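Local coordinates for periplasmic solute binding protein (Candidatus liberibacter, PDB 4CL2) that binds manganese or zinc in the periplasm and probably hands the metal to an ABC-type uptake transporter, as in other cluster 9 solute-binding proteins, at residues A34-S38 and H39-V43; G61-L64 and E65-Y68; S248-P252 and D253-P257; S9-S12 and I13-D16; N74-K77 and G78-I81. All blocks are in the same frame, centred on the assembly; numbering follows the deposited sequence. Where two conformers were deposited one is given.

Contact 1 of 5, residues A34-S38 and H39-V43; sequences AGNDS and HSYQV. With SO4 (sulfate ion), chain G.
Tyr-41 overlaps Asn-36 obliquely, CD1 standing 4.0 Å from Asn-36 CB, with the amide and ring planes turned 72° apart. Its CB meets the backbone just beyond, 3.4 Å from the carbonyl O of Asp-37, which lies near the ring plane. With CG anti to the backbone N (chi1 177°), the ring comes to lie beside Asn-36, and its hydroxyl goes on to a hydrogen bond with Asp-47. The amide of Asn-36 faces a sulfate, probably from the crystallisation liquor, with ND2 at a distance too short to be trusted; ND2 is also hydrogen-bonded to the carbonyl of Glu-33.

Between these side chains the chain reverses in a type II beta turn from Ser-38 to Tyr-41, closed by Tyr-41 N on Ser-38 O at 3.2 Å. Asp-37 grips the start of the turn: its OD1 takes the amide N of His-39 at 3.1 Å, on the anti side of the oxygen and somewhat out of the carboxylate plane, in a bond bent to 154°. Ser-38 OG is hydrogen-bonded to Tyr-68 OH.

The turn lies in the loop between strand 27-30 and helix 45-53, at the metal site. His-39 is a manganese and zinc ligand in structures of this protein, but here the manganese is held by His-106, Glu-172 and Asp-247, and His-39 ND1 stays 6.1 Å from Asp-37 OD1. Asp-37, its side chain about 5 Å from the manganese, joins the metal surroundings to the backbone of His-39, and its negative charge probably adds to the pull on a cation there.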
loop_
_atom_site.group_PDB
_atom_site.type_symbol
_atom_site.label_atom_id
_atom_site.label_comp_id
_atom_site.label_asym_id
_atom_site.label_seq_id
_atom_site.Cartn_x
_atom_site.Cartn_y
_atom_site.Cartn_z
ATOM N N ALA A 34 3.768 -1.671 12.008
ATOM C CA ALA A 34 3.643 -2.942 11.250
ATOM C C ALA A 34 2.900 -3.973 12.080
ATOM O O ALA A 34 3.169 -4.104 13.271
ATOM C CB ALA A 34 5.026 -3.453 10.960
ATOM N N GLY A 35 1.933 -4.635 11.470
ATOM C CA GLY A 35 1.130 -5.689 12.121
ATOM C C GLY A 35 -0.171 -5.195 12.735
ATOM O O GLY A 35 -0.913 -5.969 13.351
ATOM N N ASN A 36 -0.422 -3.891 12.669
ATOM C CA ASN A 36 -1.682 -3.303 13.097
ATOM C C ASN A 36 -2.332 -2.800 11.837
ATOM O O ASN A 36 -1.673 -2.609 10.820
ATOM C CB ASN A 36 -1.442 -2.113 14.045
ATOM C CG ASN A 36 -0.820 -2.519 15.360
ATOM O OD1 ASN A 36 -1.479 -3.097 16.220
ATOM N ND2 ASN A 36 0.447 -2.280 15.499
ATOM N N ASP A 37 -3.637 -2.624 11.905
ATOM C CA ASP A 37 -4.418 -2.217 10.742
ATOM C C ASP A 37 -5.082 -0.875 11.025
ATOM O O ASP A 37 -5.576 -0.670 12.104
ATOM C CB ASP A 37 -5.502 -3.261 10.444
ATOM C CG ASP A 37 -6.112 -3.061 9.077
ATOM O OD1 ASP A 37 -7.085 -2.264 9.026
ATOM O OD2 ASP A 37 -5.579 -3.637 8.073
ATOM N N SER A 38 -5.135 0.018 10.050
ATOM C CA SER A 38 -5.686 1.359 10.297
ATOM C C SER A 38 -7.180 1.395 10.636
ATOM O O SER A 38 -7.636 2.276 11.383
ATOM C CB SER A 38 -5.402 2.249 9.082
ATOM O OG SER A 38 -4.058 2.708 9.063
ATOM N N HIS A 39 -7.969 0.463 10.096
ATOM C CA HIS A 39 -9.368 0.494 10.363
ATOM C C HIS A 39 -9.635 0.205 11.875
ATOM O O HIS A 39 -9.215 -0.812 12.404
ATOM C CB HIS A 39 -10.174 -0.475 9.461
ATOM C CG HIS A 39 -11.656 -0.366 9.703
ATOM N ND1 HIS A 39 -12.384 0.764 9.367
ATOM C CD2 HIS A 39 -12.535 -1.214 10.293
ATOM C CE1 HIS A 39 -13.641 0.605 9.737
ATOM N NE2 HIS A 39 -13.760 -0.587 10.298
ATOM N N SER A 40 -10.284 1.161 12.540
ATOM C CA SER A 40 -10.424 1.202 14.009
ATOM C C SER A 40 -9.143 0.906 14.856
ATOM O O SER A 40 -9.249 0.465 15.993
ATOM C CB SER A 40 -11.590 0.312 14.444
ATOM O OG SER A 40 -12.746 0.582 13.663
ATOM N N TYR A 41 -7.940 1.160 14.316
ATOM C CA TYR A 41 -6.702 1.272 15.162
ATOM C C TYR A 41 -7.036 2.107 16.354
ATOM O O TYR A 41 -7.679 3.168 16.242
ATOM C CB TYR A 41 -5.508 1.925 14.362
ATOM C CG TYR A 41 -4.270 2.093 15.255
ATOM C CD1 TYR A 41 -3.494 1.007 15.584
ATOM C CD2 TYR A 41 -3.909 3.333 15.755
ATOM C CE1 TYR A 41 -2.413 1.103 16.446
ATOM C CE2 TYR A 41 -2.811 3.472 16.601
ATOM C CZ TYR A 41 -2.062 2.383 16.967
ATOM O OH TYR A 41 -0.962 2.493 17.809
ATOM N N GLN A 42 -6.669 1.642 17.552
ATOM C CA GLN A 42 -6.878 2.457 18.744
ATOM C C GLN A 42 -5.599 3.289 19.078
ATOM O O GLN A 42 -4.554 2.744 19.426
ATOM C CB GLN A 42 -7.247 1.586 19.922
ATOM C CG GLN A 42 -7.612 2.396 21.159
ATOM C CD GLN A 42 -8.703 3.410 20.859
ATOM O OE1 GLN A 42 -9.860 3.034 20.634
ATOM N NE2 GLN A 42 -8.338 4.697 20.811
ATOM N N VAL A 43 -5.710 4.590 18.873
ATOM C CA VAL A 43 -4.660 5.556 19.220
ATOM C C VAL A 43 -4.501 5.536 20.741
ATOM O O VAL A 43 -5.472 5.716 21.448
ATOM C CB VAL A 43 -5.028 6.940 18.695
ATOM C CG1 VAL A 43 -3.977 7.978 19.068
ATOM C CG2 VAL A 43 -5.192 6.894 17.168
HETATM S S SO4 G . 2.365 -1.968 18.425
HETATM O O1 SO4 G . 1.822 -2.892 17.416
HETATM O O2 SO4 G . 1.941 -2.534 19.720
HETATM O O3 SO4 G . 1.864 -0.581 18.340
HETATM O O4 SO4 G . 3.827 -1.962 18.225
#

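Contact 2 of 5, residues G61-L64 and E65-Y68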
loop_
_atom_site.group_PDB
_atom_site.type_symbol
_atom_site.label_atom_id
_atom_site.label_comp_id
_atom_site.label_asym_id
_atom_site.label_seq_id
_atom_site.Cartn_x
_atom_site.Cartn_y
_atom_site.Cartn_z
ATOM N N GLY A 61 -4.257 9.390 3.070
ATOM C CA GLY A 61 -5.540 9.804 2.522
ATOM C C GLY A 61 -6.239 8.641 1.892
ATOM O O GLY A 61 -6.010 7.474 2.280
ATOM N N LEU A 62 -7.126 8.930 0.930
ATOM C CA LEU A 62 -8.041 7.929 0.357
ATOM C C LEU A 62 -8.792 7.169 1.471
ATOM O O LEU A 62 -8.967 5.959 1.416
ATOM C CB LEU A 62 -7.291 7.009 -0.601
ATOM C CG LEU A 62 -6.525 7.727 -1.704
ATOM C CD1 LEU A 62 -5.633 6.732 -2.481
ATOM C CD2 LEU A 62 -7.339 8.582 -2.676
ATOM N N HIS A 63 -9.126 7.944 2.510
ATOM C CA HIS A 63 -9.825 7.486 3.697
ATOM C C HIS A 63 -9.113 6.442 4.552
ATOM O O HIS A 63 -9.782 5.867 5.419
ATOM C CB HIS A 63 -11.243 6.982 3.318
ATOM C CG HIS A 63 -12.138 8.061 2.845
ATOM N ND1 HIS A 63 -13.496 7.894 2.709
ATOM C CD2 HIS A 63 -11.883 9.350 2.500
ATOM C CE1 HIS A 63 -14.042 9.034 2.320
ATOM N NE2 HIS A 63 -13.092 9.936 2.202
ATOM N N LEU A 64 -7.826 6.188 4.347
ATOM C CA LEU A 64 -7.143 5.121 5.098
ATOM C C LEU A 64 -7.229 5.427 6.604
ATOM O O LEU A 64 -7.444 4.531 7.461
ATOM C CB LEU A 64 -5.691 4.963 4.686
ATOM C CG LEU A 64 -4.944 3.879 5.408
ATOM C CD1 LEU A 64 -5.496 2.533 5.009
ATOM C CD2 LEU A 64 -3.490 3.990 5.109
ATOM N N GLU A 65 -7.073 6.708 6.901
ATOM C CA GLU A 65 -7.045 7.196 8.276
ATOM C C GLU A 65 -8.365 7.620 8.841
ATOM O O GLU A 65 -8.440 8.225 9.951
ATOM C CB GLU A 65 -6.020 8.355 8.393
ATOM C CG GLU A 65 -4.583 7.953 8.060
ATOM C CD GLU A 65 -4.186 8.052 6.584
ATOM O OE1 GLU A 65 -4.944 8.677 5.786
ATOM O OE2 GLU A 65 -3.075 7.559 6.298
ATOM N N GLU A 66 -9.463 7.359 8.152
ATOM C CA GLU A 66 -10.714 8.045 8.505
ATOM C C GLU A 66 -11.119 7.830 9.974
ATOM O O GLU A 66 -11.681 8.720 10.576
ATOM C CB GLU A 66 -11.844 7.595 7.550
ATOM C CG GLU A 66 -12.205 6.142 7.656
ATOM C CD GLU A 66 -13.196 5.689 6.564
ATOM O OE1 GLU A 66 -13.950 6.530 6.037
ATOM O OE2 GLU A 66 -13.170 4.497 6.228
ATOM N N THR A 67 -10.837 6.668 10.512
ATOM C CA THR A 67 -11.278 6.363 11.875
ATOM C C THR A 67 -10.442 7.034 12.940
ATOM O O THR A 67 -10.940 7.166 14.071
ATOM C CB THR A 67 -11.277 4.869 12.199
ATOM O OG1 THR A 67 -9.966 4.368 12.227
ATOM C CG2 THR A 67 -12.226 4.108 11.254
ATOM N N TYR A 68 -9.236 7.468 12.606
ATOM C CA TYR A 68 -8.370 8.136 13.618
ATOM C C TYR A 68 -7.899 9.523 13.251
ATOM O O TYR A 68 -7.162 10.154 14.020
ATOM C CB TYR A 68 -7.234 7.228 14.034
ATOM C CG TYR A 68 -6.338 6.732 12.932
ATOM C CD1 TYR A 68 -5.340 7.526 12.419
ATOM C CD2 TYR A 68 -6.508 5.445 12.377
ATOM C CE1 TYR A 68 -4.480 7.058 11.463
ATOM C CE2 TYR A 68 -5.682 4.997 11.387
ATOM C CZ TYR A 68 -4.655 5.789 10.945
ATOM O OH TYR A 68 -3.815 5.335 9.949
HETATM O O HOH W 1 -14.455 5.600 3.406
HETATM O O HOH W 2 -9.233 4.372 9.488
#
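Glu-65 folds its carboxylate back onto Gly-61, where OE1 takes the backbone N at 2.9 Å through its syn lone pair, in a bond bent to 139°. The fold comes from the middle of the side chain: CG stands anti to the carbonyl carbon, and a turn at chi2 (88°) swings CD round beside Leu-64, 3.9 Å from Leu-64 CB. Its second oxygen, OE2, lies 3.8 Å from Leu-64 CD2 and is hydrogen-bonded to Ser-10 OG and to the backbone N of Asn-60, leaving the buried carboxylate gripped at both oxygens.

Two overlapping beta turns shape the backbone here, type I' from Gly-61 to Leu-64 and type I from His-63 to Glu-66, just after strand 56-59 of the N-terminal parallel sheet. Glu-66 N closes the second turn on His-63 O at 3.1 Å.

On the outer side, Glu-66 carries CG between its backbone N and carbonyl carbon, then runs extended, bringing OE1 obliquely to the imidazole of His-63, 3.6 Å from ND1. Ring and carboxylate planes are 46° apart. A water bridges the pair, lying in the ring plane 2.6 Å from His-63 ND1 and donating to Glu-66 OE1. A second water donates to Leu-64 O and accepts from Thr-67 N. The carbonyl O of Glu-65 lies over one face of the Tyr-68 ring, toward its rim.

Contact 3 of 5, residues S248-P252 and D253-P257; sequences SLSKP and DGPAP. With SO4 (sulfate ion), chain F.
Ser-250 points its side chain into the bend made by residues 253-257, and OG sits among the backbone atoms of Gly-254, Pro-255, Ala-256 and Pro-257. With OG between its backbone N and carbonyl carbon (chi1 69°), the hydroxyl accepts Ala-256 N at 2.9 Å and donates to Lys-251 O. A backbone bond from Ser-250 N to Ala-256 O, 2.8 Å long, completes a two-way pairing of these residues. The carbonyl of Lys-251 is gripped twice: Ser-250 OG and Gly-254 N come to it from opposite faces of its plane, the latter closing a type I beta turn from Lys-251 to Gly-254.

Lys-251 and Asp-253 slant across each other on the exposed side of this turn. Lys-251 is extended beyond CG, and OD1 of Asp-253 lies against its methylenes, 3.1 Å from Lys-251 CG and 3.3 Å from CE. The charged ends stay further apart, 4.5 Å from Lys-251 NZ to Asp-253 OD1, too far for a salt bridge. A sulfate, probably from the crystallisation liquor, is held by the backbone N of Lys-251 and borders the same side chain.

Leu-249 is buried, CD1 coming 3.6 Å from Pro-257 O, and packs on Ile-13 of helix 12-22 and Leu-262 of helix 259-274. A water joins Pro-252 O and Gly-254 O, donating to both. The arrangement is a proline-rich connection, tied by a serine side chain and a type I turn, that leads from strand 239-244 into the C-terminal helix 259-274, shortly after the metal ligand Asp-247.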
loop_
_atom_site.group_PDB
_atom_site.type_symbol
_atom_site.label_atom_id
_atom_site.label_comp_id
_atom_site.label_asym_id
_atom_site.label_seq_id
_atom_site.Cartn_x
_atom_site.Cartn_y
_atom_site.Cartn_z
ATOM N N SER A 248 0.545 -3.881 5.316
ATOM C CA SER A 248 1.508 -3.560 6.365
ATOM C C SER A 248 2.827 -4.134 5.965
ATOM O O SER A 248 2.867 -5.186 5.332
ATOM C CB SER A 248 1.043 -4.226 7.657
ATOM O OG SER A 248 1.983 -4.072 8.722
ATOM N N LEU A 249 3.914 -3.504 6.360
ATOM C CA LEU A 249 5.208 -4.174 6.315
ATOM C C LEU A 249 5.160 -5.410 7.206
ATOM O O LEU A 249 4.388 -5.449 8.207
ATOM C CB LEU A 249 6.321 -3.254 6.806
ATOM C CG LEU A 249 6.428 -1.984 5.953
ATOM C CD1 LEU A 249 7.576 -1.199 6.450
ATOM C CD2 LEU A 249 6.604 -2.269 4.470
ATOM N N SER A 250 5.986 -6.417 6.889
ATOM C CA SER A 250 6.090 -7.571 7.740
ATOM C C SER A 250 6.905 -7.192 8.969
ATOM O O SER A 250 7.501 -6.119 9.015
ATOM C CB SER A 250 6.801 -8.731 7.019
ATOM O OG SER A 250 8.177 -8.460 6.789
ATOM N N LYS A 251 6.965 -8.127 9.920
ATOM C CA LYS A 251 7.965 -8.067 10.988
ATOM C C LYS A 251 9.376 -7.996 10.348
ATOM O O LYS A 251 9.575 -8.426 9.184
ATOM C CB LYS A 251 7.785 -9.274 11.932
ATOM C CG LYS A 251 8.123 -10.612 11.273
ATOM C CD LYS A 251 7.545 -11.851 11.964
ATOM C CE LYS A 251 7.979 -13.112 11.214
ATOM N NZ LYS A 251 7.297 -14.345 11.724
ATOM N N PRO A 252 10.377 -7.517 11.108
ATOM C CA PRO A 252 11.722 -7.350 10.558
ATOM C C PRO A 252 12.325 -8.653 9.974
ATOM O O PRO A 252 13.040 -8.588 8.983
ATOM C CB PRO A 252 12.535 -6.822 11.771
ATOM C CG PRO A 252 11.485 -6.086 12.574
ATOM C CD PRO A 252 10.314 -7.022 12.517
ATOM N N ASP A 253 12.003 -9.823 10.505
ATOM C CA ASP A 253 12.616 -11.073 9.933
ATOM C C ASP A 253 11.647 -11.760 8.971
ATOM O O ASP A 253 11.881 -12.864 8.541
ATOM C CB ASP A 253 13.100 -12.040 11.040
ATOM C CG ASP A 253 12.008 -12.414 11.989
ATOM O OD1 ASP A 253 10.946 -11.777 11.924
ATOM O OD2 ASP A 253 12.197 -13.334 12.819
ATOM N N GLY A 254 10.560 -11.064 8.604
ATOM C CA GLY A 254 9.598 -11.555 7.618
ATOM C C GLY A 254 10.087 -11.101 6.236
ATOM O O GLY A 254 11.124 -10.486 6.103
ATOM N N PRO A 255 9.324 -11.435 5.193
ATOM C CA PRO A 255 9.822 -11.165 3.837
ATOM C C PRO A 255 9.640 -9.767 3.292
ATOM O O PRO A 255 10.117 -9.450 2.184
ATOM C CB PRO A 255 9.048 -12.172 3.006
ATOM C CG PRO A 255 7.752 -12.318 3.721
ATOM C CD PRO A 255 8.083 -12.213 5.172
ATOM N N ALA A 256 8.949 -8.902 4.030
ATOM C CA ALA A 256 8.544 -7.595 3.495
ATOM C C ALA A 256 8.762 -6.496 4.552
ATOM O O ALA A 256 7.806 -5.772 4.859
ATOM C CB ALA A 256 7.119 -7.600 3.018
ATOM N N PRO A 257 10.017 -6.369 5.046
ATOM C CA PRO A 257 10.255 -5.449 6.185
ATOM C C PRO A 257 10.421 -3.985 5.724
ATOM O O PRO A 257 10.585 -3.096 6.556
ATOM C CB PRO A 257 11.509 -5.984 6.782
ATOM C CG PRO A 257 12.305 -6.480 5.612
ATOM C CD PRO A 257 11.203 -7.210 4.822
HETATM S S SO4 F . 4.746 -11.004 9.415
HETATM O O1 SO4 F . 3.661 -11.225 8.460
HETATM O O2 SO4 F . 4.308 -11.779 10.602
HETATM O O3 SO4 F . 4.897 -9.604 9.797
HETATM O O4 SO4 F . 6.039 -11.623 8.997
HETATM O O HOH W 3 13.850 -9.975 6.639
#

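Contact 4 of 5, residues S9-S12 and I13-D16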
loop_
_atom_site.group_PDB
_atom_site.type_symbol
_atom_site.label_atom_id
_atom_site.label_comp_id
_atom_site.label_asym_id
_atom_site.label_seq_id
_atom_site.Cartn_x
_atom_site.Cartn_y
_atom_site.Cartn_z
ATOM N N SER A 9 4.549 9.488 10.345
ATOM C CA SER A 9 3.822 8.798 9.250
ATOM C C SER A 9 2.647 7.989 9.852
ATOM O O SER A 9 2.719 7.476 10.969
ATOM C CB SER A 9 4.770 7.875 8.477
ATOM O OG SER A 9 5.839 8.567 7.843
ATOM N N SER A 10 1.544 7.926 9.122
ATOM C CA SER A 10 0.347 7.266 9.626
ATOM C C SER A 10 0.566 5.744 9.791
ATOM O O SER A 10 -0.020 5.168 10.699
ATOM C CB SER A 10 -0.863 7.585 8.781
ATOM O OG SER A 10 -0.712 7.060 7.456
ATOM N N PHE A 11 1.268 5.119 8.880
ATOM C CA PHE A 11 1.498 3.679 8.981
ATOM C C PHE A 11 2.790 3.257 8.337
ATOM O O PHE A 11 3.567 4.062 7.786
ATOM C CB PHE A 11 0.263 2.883 8.448
ATOM C CG PHE A 11 0.218 2.707 6.923
ATOM C CD1 PHE A 11 0.085 3.775 6.050
ATOM C CD2 PHE A 11 0.270 1.425 6.396
ATOM C CE1 PHE A 11 -0.011 3.576 4.671
ATOM C CE2 PHE A 11 0.192 1.217 5.012
ATOM C CZ PHE A 11 0.039 2.295 4.157
ATOM N N SER A 12 3.122 1.974 8.536
ATOM C CA SER A 12 4.495 1.500 8.322
ATOM C C SER A 12 5.022 1.763 6.941
ATOM O O SER A 12 6.197 2.089 6.769
ATOM C CB SER A 12 4.591 -0.020 8.629
ATOM O OG SER A 12 3.627 -0.805 7.900
ATOM N N ILE A 13 4.192 1.620 5.927
ATOM C CA ILE A 13 4.672 1.790 4.570
ATOM C C ILE A 13 5.143 3.221 4.350
ATOM O O ILE A 13 6.229 3.446 3.792
ATOM C CB ILE A 13 3.639 1.395 3.551
ATOM C CG1 ILE A 13 3.422 -0.145 3.680
ATOM C CG2 ILE A 13 4.021 1.885 2.143
ATOM C CD1 ILE A 13 2.442 -0.667 2.623
ATOM N N ILE A 14 4.359 4.187 4.784
ATOM C CA ILE A 14 4.783 5.589 4.643
ATOM C C ILE A 14 5.994 5.943 5.484
ATOM O O ILE A 14 6.917 6.627 5.031
ATOM C CB ILE A 14 3.583 6.537 4.901
ATOM C CG1 ILE A 14 2.489 6.294 3.844
ATOM C CG2 ILE A 14 4.000 7.998 4.941
ATOM C CD1 ILE A 14 1.219 7.114 4.077
ATOM N N GLY A 15 6.074 5.386 6.695
ATOM C CA GLY A 15 7.247 5.565 7.506
ATOM C C GLY A 15 8.514 5.106 6.850
ATOM O O GLY A 15 9.566 5.798 6.909
ATOM N N ASP A 16 8.465 3.943 6.201
ATOM C CA ASP A 16 9.652 3.398 5.560
ATOM C C ASP A 16 10.065 4.218 4.323
ATOM O O ASP A 16 11.272 4.484 4.081
ATOM C CB ASP A 16 9.426 1.929 5.171
ATOM C CG ASP A 16 10.640 1.339 4.525
ATOM O OD1 ASP A 16 11.640 1.061 5.217
ATOM O OD2 ASP A 16 10.624 1.197 3.290
#
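The backbone turns a corner at Ser-10, leaving strand 6-9 and entering helix 12-22, with Phe-11 at the N-cap position. The first helical bonds tie the corner to residues 13-16: Gly-15 N reaches Phe-11 O at 3.0 Å in a nearly straight bond of 169°, and Asp-16 N follows on Ser-12 O, also at 3.0 Å.

Phe-11 holds CG between its backbone N and carbonyl carbon (chi1 83°), which folds the ring beside the first turn of the helix. The amide N of Ile-13 stands 3.9 Å above one ring face, offset toward the rim. Ile-13 runs alongside the ring and points the same way, its CB 3.7 Å from Phe-11 CE2. Ile-14 crosses at about a right angle and sets CG1 3.8 Å from Phe-11 CE1.

This is the first strand-to-helix connection of the N-terminal domain, where a strand of the parallel sheet passes into a flanking helix close to the metal cleft; the Phe-11 side chain is about 8 Å from the manganese and meets the ring of Trp-108.

Ser-9 points into the bend, with CB 3.3 Å from Gly-15 N. Ser-10 OG, whose hydrogen-bond partner is Glu-65, lies in the plane of the Phe-11 ring, at its edge. The hydroxyl of Ser-12 binds Leu-249 N, and the carboxylate of Asp-16 reaches Tyr-259 N at the start of helix 259-274.

Contact 5 of 5, residues N74-K77 and G78-I81; sequences NLKK and GTKI. With ACT (acetate ion), chain I.
Gly-78 gives the bend its unusual feature, a positive phi of 95°, where a side chain would collide with the carbonyl O of Lys-77. It occupies the third position of a type II beta turn from Lys-76 to Thr-79, the reversal that leads into the edge strand 80-83 of the N-terminal parallel sheet. Thr-79 N closes the turn on Lys-76 O at 3.0 Å, standing above the carbonyl plane and 35° out of it.

The Thr-79 side chain points back into the turn. OG1, anti to the carbonyl carbon (chi1 -72°), lies 3.5 Å from Lys-76 CB and is hydrogen-bonded to the carbonyl of Ala-54. Lys-76 keeps its CB by this hydroxyl while the rest of its chain leads away, bending at chi3 to bring NZ into a salt bridge with Asp-55. Both residues thereby fasten the turn to residues 54-55, the link between helix 45-53 and strand 56-59.

Leu-75 places CD1 4.0 Å from Thr-79 O and 4.1 Å from CD1 of Ile-81. The two hydrocarbon chains of Leu-75 and Ile-81 cross at about a right angle, and Leu-75 also rests on Ile-57 of the neighbouring strand. At the far end, Asn-74 ND2 donates to an acetate, probably from the crystallisation liquor, 2.8 Å from its OXT.

Two waters bridge the arms of the turn. One donates to Lys-76 O and Thr-79 O; the other donates to Lys-77 O and to Thr-79 OG1, 2.8 Å from that hydroxyl.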
loop_
_atom_site.group_PDB
_atom_site.type_symbol
_atom_site.label_atom_id
_atom_site.label_comp_id
_atom_site.label_asym_id
_atom_site.label_seq_id
_atom_site.Cartn_x
_atom_site.Cartn_y
_atom_site.Cartn_z
ATOM N N ASN A 74 -5.298 19.408 18.335
ATOM C CA ASN A 74 -4.463 20.038 19.365
ATOM C C ASN A 74 -2.969 19.957 19.010
ATOM O O ASN A 74 -2.124 19.650 19.872
ATOM C CB ASN A 74 -4.786 19.383 20.705
ATOM C CG ASN A 74 -4.272 20.150 21.888
ATOM O OD1 ASN A 74 -4.143 21.388 21.878
ATOM N ND2 ASN A 74 -4.064 19.427 22.984
ATOM N N LEU A 75 -2.671 20.115 17.718
ATOM C CA LEU A 75 -1.333 19.907 17.174
ATOM C C LEU A 75 -0.363 21.059 17.510
ATOM O O LEU A 75 -0.769 22.149 17.824
ATOM C CB LEU A 75 -1.357 19.721 15.668
ATOM C CG LEU A 75 -2.215 18.585 15.067
ATOM C CD1 LEU A 75 -2.170 18.598 13.536
ATOM C CD2 LEU A 75 -1.779 17.264 15.653
ATOM N N LYS A 76 0.927 20.754 17.438
ATOM C CA LYS A 76 1.945 21.746 17.499
ATOM C C LYS A 76 1.707 22.867 16.447
ATOM O O LYS A 76 1.357 22.603 15.291
ATOM C CB LYS A 76 3.324 21.049 17.320
ATOM C CG LYS A 76 4.475 21.885 17.836
ATOM C CD LYS A 76 5.821 21.388 17.353
ATOM C CE LYS A 76 6.064 19.972 17.781
ATOM N NZ LYS A 76 7.530 19.649 17.692
ATOM N N LYS A 77 1.872 24.137 16.861
ATOM C CA LYS A 77 1.735 25.220 15.878
ATOM C C LYS A 77 2.641 25.033 14.711
ATOM O O LYS A 77 3.824 24.759 14.869
ATOM C CB LYS A 77 2.056 26.587 16.542
ATOM C CG LYS A 77 1.972 27.770 15.595
ATOM C CD LYS A 77 2.546 29.035 16.258
ATOM C CE LYS A 77 2.934 30.133 15.274
ATOM N NZ LYS A 77 1.953 31.254 15.281
ATOM N N GLY A 78 2.104 25.185 13.510
ATOM C CA GLY A 78 2.886 25.019 12.291
ATOM C C GLY A 78 2.792 23.629 11.700
ATOM O O GLY A 78 3.259 23.402 10.578
ATOM N N THR A 79 2.328 22.655 12.483
ATOM C CA THR A 79 2.391 21.279 12.001
ATOM C C THR A 79 1.261 21.013 11.016
ATOM O O THR A 79 0.070 21.113 11.386
ATOM C CB THR A 79 2.281 20.265 13.160
ATOM O OG1 THR A 79 3.518 20.318 13.881
ATOM C CG2 THR A 79 2.073 18.835 12.629
ATOM N N LYS A 80 1.646 20.644 9.807
ATOM C CA LYS A 80 0.684 20.384 8.727
ATOM C C LYS A 80 0.429 18.867 8.603
ATOM O O LYS A 80 1.299 18.084 8.934
ATOM C CB LYS A 80 1.272 20.906 7.435
ATOM C CG LYS A 80 1.386 22.437 7.430
ATOM C CD LYS A 80 1.914 22.967 6.110
ATOM C CE LYS A 80 1.834 24.502 6.114
ATOM N NZ LYS A 80 2.352 25.079 4.852
ATOM N N ILE A 81 -0.746 18.515 8.109
ATOM C CA ILE A 81 -1.060 17.142 7.698
ATOM C C ILE A 81 -0.991 17.072 6.180
ATOM O O ILE A 81 -1.741 17.838 5.494
ATOM C CB ILE A 81 -2.442 16.718 8.204
ATOM C CG1 ILE A 81 -2.554 16.906 9.700
ATOM C CG2 ILE A 81 -2.756 15.315 7.753
ATOM C CD1 ILE A 81 -3.927 16.777 10.276
HETATM C C ACT I . -5.593 15.903 22.382
HETATM O O ACT I . -6.712 15.357 22.634
HETATM O OXT ACT I . -5.221 16.860 23.052
HETATM C CH3 ACT I . -4.681 15.484 21.261
HETATM O O HOH W 4 -0.938 22.649 13.394
HETATM O O HOH W 5 5.201 22.543 13.993
#

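Contacts 1 to 4 form a connected group beside the metal cleft, while contact 5 lies at the far edge of the N-terminal sheet, its centre about 18 Å from those of contacts 2 and 4. Contact 1 meets contact 2 through Ser-38 OG and Tyr-68 OH, 2.8 Å apart, and contact 3 through Gly-35 N and Ser-248 OG, also 2.8 Å. Contact 4 joins contact 2 where Ser-10 OG lies 2.7 Å from Glu-65 OE2, and contact 3 where Ser-12 OG lies 3.1 Å from Leu-249 N. The side chains of Asp-37, Leu-64 and Phe-11 come within about 5, 6 and 8 Å of the manganese; the side chain of Leu-249 is about 13 Å from the manganese.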